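Local coordinates for protein ribonuclease T2 (Homo sapiens, PDB 3T0O) that cleaves single-stranded RNA, preferentially between purine and uridine, and so degrades microbial RNA into fragments that TLR8 senses in the innate immune response, at residues 111-114 against 119-122; 128-133 against 145-150; 158-163 against 168-173. All coordinates share one frame; numbering follows the deposited sequence. Where two conformers were deposited one is given.

Contact 1: residues 111-114 against 119-122; sequences FGRS and RELD
R113 and E120 meet two turns apart on one face of a single helix, joined by charge and by water. The direct salt bridge, R113 NH1 to E120 OE1, is long at 3.8 Å. The guanidinium and carboxylate planes stand 78° apart, so the two groups do not form the flat, two-pronged pairing of a close ion pair. R113 begins by pointing away from the later turn; with CG anti to the backbone N (chi1 178°), the chain then bends at chi2, which brings its tip back toward the glutamate. E120 simply runs out extended beyond CG. Arginine suits its place because its several N-H groups serve several partners: NH1 also forms a salt bridge with E116, one turn on, while NE and NH2 bond Q184 and the backbone of D183.

Water carries the rest. Water 2 lies in plane at the guanidinium edge, 2.9 Å from R113 NH2, and is 3.0 Å from E120 OE1, so it can bridge the two, though other acceptors compete for its protons. Water 1 donates to G112 O at 2.7 Å and accepts from R119 NH1 at 3.0 Å. R119 was modelled in two conformers, so this second bridge describes one of them; the same NH1 forms a salt bridge with E68 of helix 66-72.

Both segments belong to helix 107-121. Its other face is buried, with F111 against W73, I62 and L65, and at its end the L121 carbonyl bonds Y152 of helix 141-152, just before D122 leads into helix 123-129.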
loop_
_atom_site.group_PDB
_atom_site.type_symbol
_atom_site.label_atom_id
_atom_site.label_comp_id
_atom_site.label_asym_id
_atom_site.label_seq_id
_atom_site.Cartn_x
_atom_site.Cartn_y
_atom_site.Cartn_z
ATOM N N PHE A 111 -12.831 -1.615 -4.165
ATOM C CA PHE A 111 -11.892 -2.627 -3.766
ATOM C C PHE A 111 -11.426 -3.449 -4.967
ATOM O O PHE A 111 -10.231 -3.805 -5.009
ATOM C CB PHE A 111 -12.516 -3.525 -2.683
ATOM C CG PHE A 111 -12.549 -2.880 -1.355
ATOM C CD1 PHE A 111 -11.420 -2.868 -0.554
ATOM C CD2 PHE A 111 -13.729 -2.352 -0.847
ATOM C CE1 PHE A 111 -11.488 -2.269 0.727
ATOM C CE2 PHE A 111 -13.793 -1.746 0.390
ATOM C CZ PHE A 111 -12.694 -1.709 1.186
ATOM N N GLY A 112 -12.299 -3.686 -5.953
ATOM C CA GLY A 112 -11.890 -4.501 -7.073
ATOM C C GLY A 112 -10.868 -3.757 -7.902
ATOM O O GLY A 112 -9.906 -4.378 -8.412
ATOM N N ARG A 113 -11.066 -2.446 -8.058
ATOM C CA ARG A 113 -10.112 -1.673 -8.858
ATOM C C ARG A 113 -8.787 -1.573 -8.173
ATOM O O ARG A 113 -7.725 -1.591 -8.795
ATOM C CB ARG A 113 -10.683 -0.271 -9.224
ATOM C CG ARG A 113 -9.750 0.599 -10.015
ATOM C CD ARG A 113 -9.411 -0.028 -11.398
ATOM N NE ARG A 113 -8.726 0.961 -12.220
ATOM C CZ ARG A 113 -7.887 0.662 -13.203
ATOM N NH1 ARG A 113 -7.621 -0.609 -13.472
ATOM N NH2 ARG A 113 -7.291 1.621 -13.882
ATOM N N SER A 114 -8.820 -1.459 -6.838
ATOM C CA SER A 114 -7.622 -1.439 -6.053
ATOM C C SER A 114 -6.822 -2.689 -6.247
ATOM O O SER A 114 -5.616 -2.653 -6.482
ATOM C CB SER A 114 -7.991 -1.282 -4.573
ATOM O OG SER A 114 -8.565 0.014 -4.408
ATOM N N ARG A 119 -2.233 -5.585 -9.119
ATOM C CA ARG A 119 -1.776 -6.611 -10.069
ATOM C C ARG A 119 -1.042 -6.007 -11.254
ATOM O O ARG A 119 -0.071 -6.589 -11.769
ATOM C CB ARG A 119 -2.996 -7.435 -10.580
ATOM C CG ARG A 119 -3.700 -8.214 -9.448
ATOM C CD ARG A 119 -4.777 -9.224 -9.926
ATOM N NE ARG A 119 -5.777 -8.650 -10.824
ATOM C CZ ARG A 119 -7.029 -8.322 -10.504
ATOM N NH1 ARG A 119 -7.504 -8.458 -9.276
ATOM N NH2 ARG A 119 -7.821 -7.835 -11.448
ATOM N N GLU A 120 -1.590 -4.890 -11.759
ATOM C CA GLU A 120 -1.059 -4.258 -12.950
ATOM C C GLU A 120 0.251 -3.576 -12.587
ATOM O O GLU A 120 1.228 -3.597 -13.373
ATOM C CB GLU A 120 -2.063 -3.247 -13.508
ATOM C CG GLU A 120 -3.265 -3.954 -14.108
ATOM C CD GLU A 120 -4.311 -3.002 -14.606
ATOM O OE1 GLU A 120 -4.182 -1.767 -14.455
ATOM O OE2 GLU A 120 -5.261 -3.532 -15.183
ATOM N N LEU A 121 0.325 -2.975 -11.408
ATOM C CA LEU A 121 1.573 -2.356 -11.088
ATOM C C LEU A 121 2.677 -3.380 -10.815
ATOM O O LEU A 121 3.868 -3.224 -11.190
ATOM C CB LEU A 121 1.398 -1.507 -9.834
ATOM C CG LEU A 121 0.497 -0.325 -10.192
ATOM C CD1 LEU A 121 0.103 0.335 -8.845
ATOM C CD2 LEU A 121 1.194 0.726 -11.115
ATOM N N ASP A 122 2.262 -4.509 -10.181
ATOM C CA ASP A 122 3.216 -5.564 -9.825
ATOM C C ASP A 122 4.555 -5.101 -9.299
ATOM O O ASP A 122 5.613 -5.448 -9.830
ATOM C CB ASP A 122 3.340 -6.593 -10.925
ATOM C CG ASP A 122 3.881 -7.951 -10.367
ATOM O OD1 ASP A 122 4.168 -8.027 -9.143
ATOM O OD2 ASP A 122 3.959 -8.851 -11.222
HETATM O O HOH W 1 -10.133 -6.980 -9.048
HETATM O O HOH W 2 -5.030 0.954 -15.484
#

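Contact 2: residues 128-133 against 145-150; sequences LKLGIK and KDALAR
L130 and A147 carry most of this contact, the leucine's branched end closing over the alanine methyl. L130 CD1 lies 3.4 Å from A147 CB, tighter than usual for two carbons, and CD2 reaches the same methyl at 4.0 Å, so the fork of the leucine straddles it. With CG anti to the carbonyl carbon (chi1 -66°), L130 sends this fork out toward the helix. Alanine fits here because its single methyl leaves room for the backbones to approach, the CA atoms of L130 and A147 being 7.2 Å apart; the broad, forked leucine reaches across that distance. L130 also touches V151, one turn beyond A147.

Two buried side chains extend the apolar patch inward. L148 sends CD2 to within 4.2 Å of L130 CD1, and it also packs on L123, V126 and L127 of helix 123-129. I132, beyond the glycine, brings CD1 to 4.2 Å from A147 CB and also touches L127, F144 and Y224. Long aliphatic chains suit both positions, where the neighbours named are largely apolar or aromatic.

The geometry of the chain end explains how L130 and I132 can both face one helix. G131 leaves the helix with positive phi (84°), and its N bonds L128 O at 2.9 Å. At those backbone angles a CB would run into the carbonyl oxygen of L130, which is why the position is a glycine. The reversal is a Schellman motif: it terminates helix 123-129 and sends the chain back so that the residues on either side of the glycine pack together against helix 141-152, in the helical part of the RNase T2 alpha/beta fold.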
loop_
_atom_site.group_PDB
_atom_site.type_symbol
_atom_site.label_atom_id
_atom_site.label_comp_id
_atom_site.label_asym_id
_atom_site.label_seq_id
_atom_site.Cartn_x
_atom_site.Cartn_y
_atom_site.Cartn_z
ATOM N N LEU A 128 12.021 -7.243 -7.876
ATOM C CA LEU A 128 12.878 -8.419 -8.028
ATOM C C LEU A 128 13.605 -8.423 -9.337
ATOM O O LEU A 128 14.770 -8.810 -9.354
ATOM C CB LEU A 128 12.068 -9.697 -7.836
ATOM C CG LEU A 128 11.610 -9.850 -6.398
ATOM C CD1 LEU A 128 10.541 -10.979 -6.343
ATOM C CD2 LEU A 128 12.797 -10.054 -5.424
ATOM N N LYS A 129 12.947 -7.990 -10.419
ATOM C CA LYS A 129 13.613 -7.946 -11.729
ATOM C C LYS A 129 14.755 -6.968 -11.734
ATOM O O LYS A 129 15.748 -7.170 -12.492
ATOM C CB LYS A 129 12.569 -7.545 -12.787
ATOM C CG LYS A 129 13.203 -7.504 -14.130
ATOM C CD LYS A 129 12.164 -7.484 -15.161
ATOM C CE LYS A 129 12.839 -7.492 -16.508
ATOM N NZ LYS A 129 11.780 -7.589 -17.495
ATOM N N LEU A 130 14.642 -5.942 -10.899
ATOM C CA LEU A 130 15.670 -4.952 -10.772
ATOM C C LEU A 130 16.798 -5.457 -9.872
ATOM O O LEU A 130 17.809 -4.740 -9.682
ATOM C CB LEU A 130 15.031 -3.668 -10.242
ATOM C CG LEU A 130 13.988 -2.831 -11.042
ATOM C CD1 LEU A 130 13.299 -1.815 -10.206
ATOM C CD2 LEU A 130 14.684 -2.132 -12.240
ATOM N N GLY A 131 16.637 -6.630 -9.257
ATOM C CA GLY A 131 17.662 -7.135 -8.322
ATOM C C GLY A 131 17.518 -6.577 -6.942
ATOM O O GLY A 131 18.428 -6.762 -6.078
ATOM N N ILE A 132 16.392 -5.911 -6.704
ATOM C CA ILE A 132 16.187 -5.358 -5.353
ATOM C C ILE A 132 15.367 -6.306 -4.535
ATOM O O ILE A 132 14.155 -6.391 -4.710
ATOM C CB ILE A 132 15.519 -3.981 -5.441
ATOM C CG1 ILE A 132 16.391 -3.117 -6.329
ATOM C CG2 ILE A 132 15.350 -3.429 -4.029
ATOM C CD1 ILE A 132 15.793 -1.721 -6.552
ATOM N N LYS A 133 16.043 -7.095 -3.718
ATOM C CA LYS A 133 15.449 -8.130 -2.924
ATOM C C LYS A 133 15.706 -7.876 -1.459
ATOM O O LYS A 133 16.705 -7.254 -1.105
ATOM C CB LYS A 133 16.009 -9.485 -3.373
ATOM C CG LYS A 133 17.508 -9.670 -3.113
ATOM C CD LYS A 133 17.909 -11.049 -3.642
ATOM C CE LYS A 133 19.355 -11.343 -3.189
ATOM N NZ LYS A 133 20.361 -10.616 -4.064
ATOM N N LYS A 145 14.268 4.518 -5.411
ATOM C CA LYS A 145 13.613 5.631 -6.071
ATOM C C LYS A 145 13.924 5.689 -7.543
ATOM O O LYS A 145 13.011 5.854 -8.394
ATOM C CB LYS A 145 13.969 6.932 -5.346
ATOM C CG LYS A 145 12.887 7.932 -5.559
ATOM C CD LYS A 145 13.119 9.173 -4.721
ATOM C CE LYS A 145 12.652 8.931 -3.290
ATOM N NZ LYS A 145 12.833 10.143 -2.421
ATOM N N ASP A 146 15.170 5.509 -7.896
ATOM C CA ASP A 146 15.551 5.712 -9.282
ATOM C C ASP A 146 15.054 4.560 -10.115
ATOM O O ASP A 146 14.574 4.769 -11.234
ATOM C CB ASP A 146 17.049 5.901 -9.414
ATOM C CG ASP A 146 17.515 7.182 -8.786
ATOM O OD1 ASP A 146 16.688 8.101 -8.543
ATOM O OD2 ASP A 146 18.713 7.278 -8.522
ATOM N N ALA A 147 15.119 3.368 -9.592
ATOM C CA ALA A 147 14.673 2.217 -10.376
ATOM C C ALA A 147 13.139 2.219 -10.532
ATOM O O ALA A 147 12.665 1.944 -11.640
ATOM C CB ALA A 147 15.218 0.962 -9.779
ATOM N N LEU A 148 12.385 2.521 -9.473
ATOM C CA LEU A 148 10.954 2.656 -9.636
ATOM C C LEU A 148 10.555 3.811 -10.532
ATOM O O LEU A 148 9.616 3.713 -11.327
ATOM C CB LEU A 148 10.261 2.719 -8.287
ATOM C CG LEU A 148 10.604 1.436 -7.557
ATOM C CD1 LEU A 148 9.907 1.601 -6.225
ATOM C CD2 LEU A 148 10.146 0.091 -8.218
ATOM N N ALA A 149 11.288 4.915 -10.500
ATOM C CA ALA A 149 10.991 5.967 -11.440
ATOM C C ALA A 149 11.196 5.572 -12.868
ATOM O O ALA A 149 10.432 5.989 -13.747
ATOM C CB ALA A 149 11.819 7.199 -11.055
ATOM N N ARG A 150 12.213 4.776 -13.138
ATOM C CA ARG A 150 12.438 4.329 -14.538
ATOM C C ARG A 150 11.317 3.405 -14.963
ATOM O O ARG A 150 10.771 3.548 -16.054
ATOM C CB ARG A 150 13.782 3.645 -14.654
ATOM C CG ARG A 150 13.995 2.858 -15.942
ATOM C CD ARG A 150 14.658 3.617 -16.974
ATOM N NE ARG A 150 14.741 2.795 -18.157
ATOM C CZ ARG A 150 15.764 2.801 -19.015
ATOM N NH1 ARG A 150 16.835 3.574 -18.804
ATOM N NH2 ARG A 150 15.722 1.996 -20.080
#

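Contact 3: residues 158-163 against 168-173; sequences IQCLPP and EVQTIG
C160 SG sits over one face of the Q170 side-chain amide, 3.8 Å from CD and comparably near OE1. The ends of the amide are held elsewhere, OE1 by E218 N and NE2 by the P221 carbonyl, so the group is fixed in rotation beside the sulfur. Q170 CG stands between its backbone N and carbonyl carbon (chi1 65°), a torsion that lays the chain along the cysteine. Glutamine suits the place because one amide can offer both an acceptor and a donor, here to the backbone of E218 and P221 later in the same chain.

The flat peptide groups pair in their carbonyl planes. L161 and T171 form a hydrogen-bonded antiparallel pair, L161 N to T171 O at 2.8 Å and T171 N back to L161 O at 2.9 Å; G173 N to Q159 O, at 2.9 Å, adds a third rung. Between them C160 and I172 make a non-hydrogen-bonded pair, C160 CA contacting T171 O at 3.1 Å.

At one end the contact is apolar: I158 CG2 meets I172 CD1 at 3.6 Å, both branched chains also touching F144 of helix 141-152. Beyond the strands the rigid ring of P163 rests CB on E168 O at 3.4 Å, with E168 CG also near. P162 and P163 lack an N-H, so they suit the place where the ladder of backbone bonds ends. Water 3 lies 2.8 Å from P162 O and also near V169 O and T171 OG1, linking the two segments, though its protons cannot serve every acceptor in reach.

The short segments 158-161 and 171-173 run at 126° to each other, consistent with a twisted antiparallel hairpin. A disulfide joins C160 to C217, just past strand 215-216, which also pairs with 157-161, tying these strands of the antiparallel RNase T2 sheet together.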
loop_
_atom_site.group_PDB
_atom_site.type_symbol
_atom_site.label_atom_id
_atom_site.label_comp_id
_atom_site.label_asym_id
_atom_site.label_seq_id
_atom_site.Cartn_x
_atom_site.Cartn_y
_atom_site.Cartn_z
ATOM N N ILE A 158 8.620 7.133 -1.056
ATOM C CA ILE A 158 9.137 5.972 -0.376
ATOM C C ILE A 158 9.301 6.315 1.100
ATOM O O ILE A 158 9.946 7.323 1.446
ATOM C CB ILE A 158 10.457 5.587 -0.932
ATOM C CG1 ILE A 158 10.432 5.332 -2.453
ATOM C CG2 ILE A 158 11.019 4.307 -0.201
ATOM C CD1 ILE A 158 11.776 5.359 -3.018
ATOM N N GLN A 159 8.664 5.506 1.972
ATOM C CA GLN A 159 8.573 5.877 3.352
ATOM C C GLN A 159 9.198 4.760 4.207
ATOM O O GLN A 159 9.177 3.602 3.821
ATOM C CB GLN A 159 7.135 6.034 3.845
ATOM C CG GLN A 159 6.542 7.231 3.122
ATOM C CD GLN A 159 5.128 7.156 3.040
ATOM O OE1 GLN A 159 4.580 6.160 2.568
ATOM N NE2 GLN A 159 4.471 8.260 3.409
ATOM N N CYS A 160 9.755 5.194 5.325
ATOM C CA CYS A 160 10.631 4.351 6.158
ATOM C C CYS A 160 10.226 4.490 7.610
ATOM O O CYS A 160 9.720 5.534 8.041
ATOM C CB CYS A 160 12.090 4.806 6.072
ATOM S SG CYS A 160 12.946 4.246 4.603
ATOM N N LEU A 161 10.569 3.456 8.375
ATOM C CA LEU A 161 10.621 3.625 9.857
ATOM C C LEU A 161 11.983 4.070 10.229
ATOM O O LEU A 161 12.942 3.608 9.713
ATOM C CB LEU A 161 10.254 2.315 10.570
ATOM C CG LEU A 161 8.781 2.022 10.260
ATOM C CD1 LEU A 161 8.550 0.769 11.127
ATOM C CD2 LEU A 161 7.767 3.109 10.675
ATOM N N PRO A 162 12.109 5.047 11.118
ATOM C CA PRO A 162 13.454 5.468 11.487
ATOM C C PRO A 162 14.175 4.430 12.338
ATOM O O PRO A 162 13.532 3.473 12.819
ATOM C CB PRO A 162 13.180 6.715 12.335
ATOM C CG PRO A 162 11.885 6.288 13.103
ATOM C CD PRO A 162 11.066 5.704 11.941
ATOM N N PRO A 163 15.487 4.607 12.535
ATOM C CA PRO A 163 16.209 3.687 13.421
ATOM C C PRO A 163 15.596 3.707 14.852
ATOM O O PRO A 163 15.142 4.737 15.309
ATOM C CB PRO A 163 17.652 4.223 13.418
ATOM C CG PRO A 163 17.745 5.377 12.431
ATOM C CD PRO A 163 16.352 5.606 11.865
ATOM N N GLU A 168 20.810 2.230 14.443
ATOM C CA GLU A 168 20.977 1.439 13.249
ATOM C C GLU A 168 20.541 2.321 12.039
ATOM O O GLU A 168 20.722 3.526 12.068
ATOM C CB GLU A 168 20.163 0.161 13.437
ATOM C CG GLU A 168 18.723 0.475 13.934
ATOM C CD GLU A 168 18.034 -0.703 14.610
ATOM O OE1 GLU A 168 18.262 -0.911 15.828
ATOM O OE2 GLU A 168 17.247 -1.403 13.935
ATOM N N VAL A 169 19.962 1.742 10.984
ATOM C CA VAL A 169 19.548 2.547 9.813
ATOM C C VAL A 169 18.033 2.424 9.659
ATOM O O VAL A 169 17.412 1.518 10.197
ATOM C CB VAL A 169 20.257 2.149 8.427
ATOM C CG1 VAL A 169 21.803 2.308 8.503
ATOM C CG2 VAL A 169 19.920 0.806 8.041
ATOM N N GLN A 170 17.443 3.393 8.968
ATOM C CA GLN A 170 15.998 3.373 8.659
ATOM C C GLN A 170 15.644 2.084 7.893
ATOM O O GLN A 170 16.449 1.500 7.182
ATOM C CB GLN A 170 15.634 4.598 7.855
ATOM C CG GLN A 170 16.324 4.601 6.467
ATOM C CD GLN A 170 16.237 5.857 5.693
ATOM O OE1 GLN A 170 15.438 6.764 5.987
ATOM N NE2 GLN A 170 17.105 5.945 4.721
ATOM N N THR A 171 14.378 1.730 8.015
ATOM C CA THR A 171 13.885 0.527 7.401
ATOM C C THR A 171 12.767 0.868 6.416
ATOM O O THR A 171 11.809 1.545 6.801
ATOM C CB THR A 171 13.310 -0.336 8.480
ATOM O OG1 THR A 171 14.292 -0.478 9.537
ATOM C CG2 THR A 171 12.990 -1.705 7.862
ATOM N N ILE A 172 12.883 0.412 5.163
ATOM C CA ILE A 172 11.822 0.744 4.173
ATOM C C ILE A 172 10.549 0.054 4.558
ATOM O O ILE A 172 10.571 -1.130 4.855
ATOM C CB ILE A 172 12.272 0.447 2.748
ATOM C CG1 ILE A 172 11.210 0.977 1.753
ATOM C CG2 ILE A 172 12.429 -1.099 2.481
ATOM C CD1 ILE A 172 11.679 0.802 0.274
ATOM N N GLY A 173 9.446 0.803 4.451
ATOM C CA GLY A 173 8.127 0.288 4.885
ATOM C C GLY A 173 7.051 0.466 3.837
ATOM O O GLY A 173 6.141 -0.322 3.844
HETATM O O HOH W 3 14.406 1.184 11.448
#

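The three contacts follow one another along the chain. Contacts 1 and 2 do not touch, their nearest atoms being about 7 Å apart, but helix 107-121 runs directly into helix 123-129, whose end contact 2 packs against helix 141-152. That helix leads on to strand 157-161, and here contacts 2 and 3 do meet, K145 N lying 3.6 Å from I158 CD1. Contacts 1 and 3 lie on opposite sides of the chain's centre, about 25 Å between centres. Contact 3 comes nearest the catalytic region: the Q159 side chain is about 7 Å from that of H41 and about 11 Å from that of H94, both predicted active-site residues.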